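Local coordinates for Mll8374 protein (Mesorhizobium loti, PDB 3B5E) that probably hydrolyses carboxylic ester bonds as a serine carboxylesterase of the alpha/beta-hydrolase fold, its natural substrate not established, at residues 11-14 against 19-22; 13-18 against 103-108. One frame throughout, in Å; residues are numbered along the deposited sequence.

Interaction 1: residues 11-14 against 19-22; sequences PLLT and PYRL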
ATOM      1  N   PRO A  11     -11.993  -1.608  17.071  1.00 20.12           N
ATOM      2  CA  PRO A  11     -12.976  -2.420  16.371  1.00 20.31           C
ATOM      3  C   PRO A  11     -12.976  -2.063  14.878  1.00 19.22           C
ATOM      4  O   PRO A  11     -12.487  -0.994  14.492  1.00 20.38           O
ATOM      5  CB  PRO A  11     -14.296  -1.983  17.011  1.00 21.17           C
ATOM      6  CG  PRO A  11     -14.038  -0.560  17.386  1.00 21.09           C
ATOM      7  CD  PRO A  11     -12.639  -0.608  17.931  1.00 20.47           C
ATOM      8  N   LEU A  12     -13.540  -2.949  14.055  1.00 20.55           N
ATOM      9  CA  LEU A  12     -13.778  -2.654  12.640  1.00 19.83           C
ATOM     10  C   LEU A  12     -14.856  -1.575  12.495  1.00 19.57           C
ATOM     11  O   LEU A  12     -15.986  -1.741  12.939  1.00 20.97           O
ATOM     12  CB  LEU A  12     -14.193  -3.915  11.873  1.00 20.42           C
ATOM     13  CG  LEU A  12     -14.168  -3.795  10.347  1.00 19.43           C
ATOM     14  CD1 LEU A  12     -12.712  -3.756   9.798  1.00 19.60           C
ATOM     15  CD2 LEU A  12     -14.996  -4.953   9.740  1.00 22.28           C
ATOM     16  N   LEU A  13     -14.470  -0.453  11.902  1.00 19.16           N
ATOM     17  CA  LEU A  13     -15.351   0.672  11.672  1.00 19.55           C
ATOM     18  C   LEU A  13     -15.868   0.568  10.252  1.00 20.88           C
ATOM     19  O   LEU A  13     -15.090   0.351   9.324  1.00 19.69           O
ATOM     20  CB  LEU A  13     -14.581   1.979  11.896  1.00 19.42           C
ATOM     21  CG  LEU A  13     -13.886   2.123  13.261  1.00 22.62           C
ATOM     22  CD1 LEU A  13     -13.012   3.392  13.315  1.00 21.56           C
ATOM     23  CD2 LEU A  13     -14.907   2.098  14.434  1.00 20.71           C
ATOM     24  N   THR A  14     -17.177   0.711  10.077  1.00 21.42           N
ATOM     25  CA  THR A  14     -17.803   0.339   8.823  1.00 24.32           C
ATOM     26  C   THR A  14     -18.678   1.424   8.177  1.00 24.51           C
ATOM     27  O   THR A  14     -19.366   1.147   7.211  1.00 26.82           O
ATOM     28  CB  THR A  14     -18.645  -0.960   9.002  1.00 23.93           C
ATOM     29  OG1 THR A  14     -19.656  -0.734   9.980  1.00 26.54           O
ATOM     30  CG2 THR A  14     -17.762  -2.121   9.454  1.00 22.95           C
ATOM     31  N   PRO A  19     -14.129  -0.728   5.029  1.00 19.00           N
ATOM     32  CA  PRO A  19     -13.986  -1.011   6.457  1.00 19.49           C
ATOM     33  C   PRO A  19     -12.530  -0.822   6.907  1.00 19.19           C
ATOM     34  O   PRO A  19     -11.610  -1.015   6.117  1.00 17.27           O
ATOM     35  CB  PRO A  19     -14.417  -2.474   6.594  1.00 17.25           C
ATOM     36  CG  PRO A  19     -14.995  -2.849   5.296  1.00 21.87           C
ATOM     37  CD  PRO A  19     -14.423  -1.949   4.267  1.00 17.57           C
ATOM     38  N   TYR A  20     -12.343  -0.398   8.150  1.00 17.15           N
ATOM     39  CA  TYR A  20     -11.010  -0.159   8.694  1.00 17.51           C
ATOM     40  C   TYR A  20     -10.967  -0.198  10.194  1.00 18.36           C
ATOM     41  O   TYR A  20     -11.980   0.008  10.859  1.00 20.97           O
ATOM     42  CB  TYR A  20     -10.391   1.154   8.177  1.00 17.02           C
ATOM     43  CG  TYR A  20     -11.047   2.387   8.732  1.00 17.31           C
ATOM     44  CD1 TYR A  20     -12.314   2.783   8.299  1.00 18.69           C
ATOM     45  CD2 TYR A  20     -10.428   3.116   9.740  1.00 18.08           C
ATOM     46  CE1 TYR A  20     -12.938   3.914   8.839  1.00 19.01           C
ATOM     47  CE2 TYR A  20     -11.025   4.229  10.287  1.00 19.55           C
ATOM     48  CZ  TYR A  20     -12.275   4.630   9.849  1.00 18.61           C
ATOM     49  OH  TYR A  20     -12.831   5.753  10.443  1.00 19.33           O
ATOM     50  N   ARG A  21      -9.766  -0.443  10.717  1.00 18.17           N
ATOM     51  CA  ARG A  21      -9.474  -0.306  12.128  1.00 19.42           C
ATOM     52  C   ARG A  21      -8.457   0.834  12.275  1.00 19.96           C
ATOM     53  O   ARG A  21      -7.563   1.012  11.413  1.00 16.73           O
ATOM     54  CB  ARG A  21      -8.864  -1.586  12.672  1.00 19.31           C
ATOM     55  CG  ARG A  21      -9.779  -2.762  12.624  1.00 19.85           C
ATOM     56  CD  ARG A  21      -9.036  -3.989  13.104  1.00 20.65           C
ATOM     57  NE  ARG A  21      -9.863  -5.186  12.941  1.00 19.13           N
ATOM     58  CZ  ARG A  21     -10.737  -5.661  13.827  1.00 24.36           C
ATOM     59  NH1 ARG A  21     -10.931  -5.097  15.010  1.00 27.11           N
ATOM     60  NH2 ARG A  21     -11.425  -6.745  13.520  1.00 25.69           N
ATOM     61  N   LEU A  22      -8.579   1.563  13.382  1.00 17.58           N
ATOM     62  CA  LEU A  22      -7.701   2.686  13.710  1.00 15.58           C
ATOM     63  C   LEU A  22      -6.922   2.344  14.970  1.00 16.72           C
ATOM     64  O   LEU A  22      -7.523   2.244  16.053  1.00 17.95           O
ATOM     65  CB  LEU A  22      -8.490   3.984  13.936  1.00 16.82           C
ATOM     66  CG  LEU A  22      -7.655   5.282  14.032  1.00 15.55           C
ATOM     67  CD1 LEU A  22      -6.974   5.665  12.666  1.00 18.48           C
ATOM     68  CD2 LEU A  22      -8.477   6.424  14.560  1.00 15.46           C
TER
HETATM   69  O   HOH W   1     -10.839   1.015  15.096  1.00 20.74           O

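Interaction 2: residues 13-18 against 103-108; sequences LTDLAF and AKRHGL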
ATOM      1  N   LEU A  13     -14.470  -0.453  11.902  1.00 19.16           N
ATOM      2  CA  LEU A  13     -15.351   0.672  11.672  1.00 19.55           C
ATOM      3  C   LEU A  13     -15.868   0.568  10.252  1.00 20.88           C
ATOM      4  O   LEU A  13     -15.090   0.351   9.324  1.00 19.69           O
ATOM      5  CB  LEU A  13     -14.581   1.979  11.896  1.00 19.42           C
ATOM      6  CG  LEU A  13     -13.886   2.123  13.261  1.00 22.62           C
ATOM      7  CD1 LEU A  13     -13.012   3.392  13.315  1.00 21.56           C
ATOM      8  CD2 LEU A  13     -14.907   2.098  14.434  1.00 20.71           C
ATOM      9  N   THR A  14     -17.177   0.711  10.077  1.00 21.42           N
ATOM     10  CA  THR A  14     -17.803   0.339   8.823  1.00 24.32           C
ATOM     11  C   THR A  14     -18.678   1.424   8.177  1.00 24.51           C
ATOM     12  O   THR A  14     -19.366   1.147   7.211  1.00 26.82           O
ATOM     13  CB  THR A  14     -18.645  -0.960   9.002  1.00 23.93           C
ATOM     14  OG1 THR A  14     -19.656  -0.734   9.980  1.00 26.54           O
ATOM     15  CG2 THR A  14     -17.762  -2.121   9.454  1.00 22.95           C
ATOM     16  N   ASP A  15     -18.643   2.652   8.676  1.00 25.87           N
ATOM     17  CA  ASP A  15     -19.485   3.692   8.085  1.00 27.88           C
ATOM     18  C   ASP A  15     -18.824   4.535   6.996  1.00 27.48           C
ATOM     19  O   ASP A  15     -19.493   5.383   6.401  1.00 29.46           O
ATOM     20  CB  ASP A  15     -20.075   4.596   9.151  1.00 30.00           C
ATOM     21  CG  ASP A  15     -19.053   5.113  10.096  1.00 34.53           C
ATOM     22  OD1 ASP A  15     -17.901   4.630  10.046  1.00 38.23           O
ATOM     23  OD2 ASP A  15     -19.418   5.966  10.928  1.00 46.14           O
ATOM     24  N   LEU A  16     -17.542   4.306   6.702  1.00 25.10           N
ATOM     25  CA  LEU A  16     -16.903   4.941   5.545  1.00 24.22           C
ATOM     26  C   LEU A  16     -16.885   3.940   4.377  1.00 24.71           C
ATOM     27  O   LEU A  16     -17.374   2.830   4.508  1.00 25.83           O
ATOM     28  CB  LEU A  16     -15.496   5.460   5.913  1.00 25.55           C
ATOM     29  CG  LEU A  16     -15.432   6.505   7.028  1.00 26.96           C
ATOM     30  CD1 LEU A  16     -14.004   7.055   7.241  1.00 22.91           C
ATOM     31  CD2 LEU A  16     -16.413   7.627   6.748  1.00 23.66           C
ATOM     32  N   ALA A  17     -16.332   4.334   3.241  1.00 24.02           N
ATOM     33  CA  ALA A  17     -16.418   3.526   2.014  1.00 24.58           C
ATOM     34  C   ALA A  17     -15.725   2.168   2.128  1.00 22.51           C
ATOM     35  O   ALA A  17     -16.149   1.215   1.494  1.00 23.60           O
ATOM     36  CB  ALA A  17     -15.860   4.316   0.823  1.00 25.83           C
ATOM     37  N   PHE A  18     -14.658   2.100   2.932  1.00 22.00           N
ATOM     38  CA  PHE A  18     -13.906   0.866   3.181  1.00 21.44           C
ATOM     39  C   PHE A  18     -13.949   0.554   4.660  1.00 19.89           C
ATOM     40  O   PHE A  18     -13.816   1.461   5.469  1.00 19.93           O
ATOM     41  CB  PHE A  18     -12.424   1.024   2.743  1.00 19.39           C
ATOM     42  CG  PHE A  18     -12.238   1.041   1.259  1.00 19.55           C
ATOM     43  CD1 PHE A  18     -12.671   2.128   0.504  1.00 19.35           C
ATOM     44  CD2 PHE A  18     -11.666  -0.036   0.601  1.00 17.88           C
ATOM     45  CE1 PHE A  18     -12.513   2.129  -0.876  1.00 19.06           C
ATOM     46  CE2 PHE A  18     -11.499  -0.023  -0.765  1.00 20.85           C
ATOM     47  CZ  PHE A  18     -11.943   1.045  -1.501  1.00 17.47           C
ATOM     48  N   ALA A 103      -8.932  10.814   6.762  1.00 19.85           N
ATOM     49  CA  ALA A 103      -8.041  11.881   7.255  1.00 21.26           C
ATOM     50  C   ALA A 103      -8.799  13.004   7.980  1.00 20.23           C
ATOM     51  O   ALA A 103      -8.391  13.484   9.062  1.00 19.20           O
ATOM     52  CB  ALA A 103      -7.195  12.439   6.092  1.00 18.74           C
ATOM     53  N   LYS A 104      -9.920  13.423   7.406  1.00 20.90           N
ATOM     54  CA  LYS A 104     -10.758  14.453   8.020  1.00 22.16           C
ATOM     55  C   LYS A 104     -11.315  13.977   9.374  1.00 19.69           C
ATOM     56  O   LYS A 104     -11.307  14.702  10.382  1.00 18.27           O
ATOM     57  CB  LYS A 104     -11.930  14.841   7.091  1.00 24.60           C
ATOM     58  CG  LYS A 104     -11.600  15.868   6.020  1.00 32.26           C
ATOM     59  N   ARG A 105     -11.812  12.750   9.389  1.00 17.47           N
ATOM     60  CA  ARG A 105     -12.452  12.215  10.561  1.00 19.36           C
ATOM     61  C   ARG A 105     -11.497  12.084  11.773  1.00 18.64           C
ATOM     62  O   ARG A 105     -11.895  12.332  12.924  1.00 20.80           O
ATOM     63  CB  ARG A 105     -13.072  10.859  10.237  1.00 20.41           C
ATOM     64  CG  ARG A 105     -13.530  10.155  11.470  1.00 26.98           C
ATOM     65  CD  ARG A 105     -14.167   8.875  11.132  1.00 32.59           C
ATOM     66  NE  ARG A 105     -15.563   9.032  10.765  1.00 35.45           N
ATOM     67  CZ  ARG A 105     -16.359   7.996  10.510  1.00 41.65           C
ATOM     68  NH1 ARG A 105     -15.886   6.734  10.578  1.00 37.50           N
ATOM     69  NH2 ARG A 105     -17.619   8.220  10.184  1.00 32.61           N
ATOM     70  N   HIS A 106     -10.259  11.679  11.512  1.00 19.60           N
ATOM     71  CA  HIS A 106      -9.304  11.363  12.574  1.00 18.84           C
ATOM     72  C   HIS A 106      -8.136  12.353  12.676  1.00 18.67           C
ATOM     73  O   HIS A 106      -7.192  12.144  13.440  1.00 17.80           O
ATOM     74  CB  HIS A 106      -8.810   9.943  12.379  1.00 18.68           C
ATOM     75  CG  HIS A 106      -9.908   8.920  12.377  1.00 18.41           C
ATOM     76  ND1 HIS A 106     -10.653   8.619  13.504  1.00 17.04           N
ATOM     77  CD2 HIS A 106     -10.380   8.123  11.391  1.00 18.58           C
ATOM     78  CE1 HIS A 106     -11.528   7.672  13.204  1.00 20.53           C
ATOM     79  NE2 HIS A 106     -11.385   7.359  11.928  1.00 18.31           N
ATOM     80  N   GLY A 107      -8.202  13.445  11.928  1.00 21.00           N
ATOM     81  CA  GLY A 107      -7.145  14.455  11.940  1.00 21.10           C
ATOM     82  C   GLY A 107      -5.812  13.930  11.411  1.00 22.46           C
ATOM     83  O   GLY A 107      -4.752  14.298  11.930  1.00 23.99           O
ATOM     84  N   LEU A 108      -5.848  13.070  10.391  1.00 21.42           N
ATOM     85  CA  LEU A 108      -4.623  12.498   9.862  1.00 21.12           C
ATOM     86  C   LEU A 108      -3.906  13.531   9.013  1.00 23.67           C
ATOM     87  O   LEU A 108      -4.523  14.234   8.232  1.00 24.98           O
ATOM     88  CB  LEU A 108      -4.890  11.245   9.050  1.00 18.37           C
ATOM     89  CG  LEU A 108      -5.675  10.115   9.733  1.00 20.89           C
ATOM     90  CD1 LEU A 108      -5.929   8.950   8.799  1.00 21.24           C
ATOM     91  CD2 LEU A 108      -4.992   9.669  11.057  1.00 23.14           C
TER

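Interaction 1: residues 11-14 against 19-22
With chi1 at 71°, CG of Tyr-20 sits between its own backbone N and carbonyl carbon, and the ring is brought against Leu-13. Leu-13 answers with CG anti to its carbonyl carbon (chi1 -55°), and the extended chi2 then carries CD1 on toward CE2 and the hydroxyl of Tyr-20. The two side chains therefore meet over one ring face: CB of Leu-13 lies 4.2 Å from the Tyr-20 ring centroid, a CH-pi contact near the ring normal, while Leu-13 CD1 packs against Tyr-20 CE2 at 3.7 Å. Tyr-20 is the buried member of the contact. Phe-98 meets its ring edge-to-face, and its hydroxyl is hydrogen-bonded to His-106 and Arg-105.

The same two residues are also joined through their backbones. Leu-13 N reaches Tyr-20 O at 2.7 Å, nearly straight, and Tyr-20 N returns a longer bond of 3.1 Å to Leu-13 O. That carbonyl oxygen also receives a CA-H...O contact from Pro-19 CA. Two residues along each segment, a water takes over: it donates to Pro-11 O and accepts from Leu-22 N.

Leu-12 and Arg-21 work away from the Tyr-20 ring. Leu-12 runs alongside Pro-19, its CD1 3.8 Å from Pro-19 CB. The extended chain of Arg-21 brings its guanidinium back over the loop, with Leu-12 N 3.5 Å above the guanidinium plane, toward its rim. A hydrogen bond from NH1 to Ser-10 O and a salt bridge from NE to Glu-43 hold that group in place.

The pairing of Leu-13 with Tyr-20 is an isolated antiparallel beta bridge of the hydrogen-bonded kind, laying the N-terminal loop along strand 20-23, the outermost strand at one end of the central sheet of an alpha/beta hydrolase.

Interaction 2: residues 13-18 against 103-108
Arg-105 forms an end-on, two-nitrogen salt bridge with Asp-15, NH1 going to OD1 and NH2 to OD2, each at 3.0 Å, but the two flat groups are not coplanar: carboxylate and guanidinium planes stand 44° apart. The twist shows in the bonds. Asp-15 OD1 lies in the guanidinium plane and takes an almost straight bond from Arg-105 NH1 (171°). The NH2 bond to OD2 is bent to 142°, and both carboxylate oxygens are met from above their own plane.

Leu-16 comes in over a guanidinium face, sliding past the arginine in the opposite direction. Its CG is 3.6 Å from Arg-105 NH1, and its CD2 is 3.7 Å from Arg-105 NH2, above the plane and toward the rim. The same leucine also touches Phe-98 and Glu-101 on helix 85-106. That helix packs beside the central sheet of the alpha/beta-hydrolase fold, and this contact ties its last turn to the loop leading into strand 20-23.

Cutting Leu-16 back to an alanine removes CG and both methyls from over the guanidinium, which would probably open a gap there and let Arg-105 turn more easily away from Asp-15.

Arg-105 starts extended, its CG anti to the backbone N and passing 3.5 Å above the centre of the His-106 ring, and the bend at chi3 then redirects the guanidinium, whose NH1 has a second partner in Tyr-20 OH.

In the fold
Interactions 1 and 2 start from the same loop, share Leu-13 and Thr-14, and have centres about 8 Å apart. The hydroxyl of Tyr-20 joins them: Tyr-20 OH probably hydrogen-bonds His-106 NE2 at 2.6 Å and Arg-105 NH1 at 3.2 Å. Leu-22 adds packing, its CD2 3.3 Å from His-106 ND1. Together they hold the loop on one side to strand 20-23 and on the other to the end of helix 85-106. Each centre lies about 17 Å from the centre of the chain, at its surface. The likely catalytic triad, Ser-119 on a probable nucleophile elbow with His-199 and Asp-169, includes no residue of either contact.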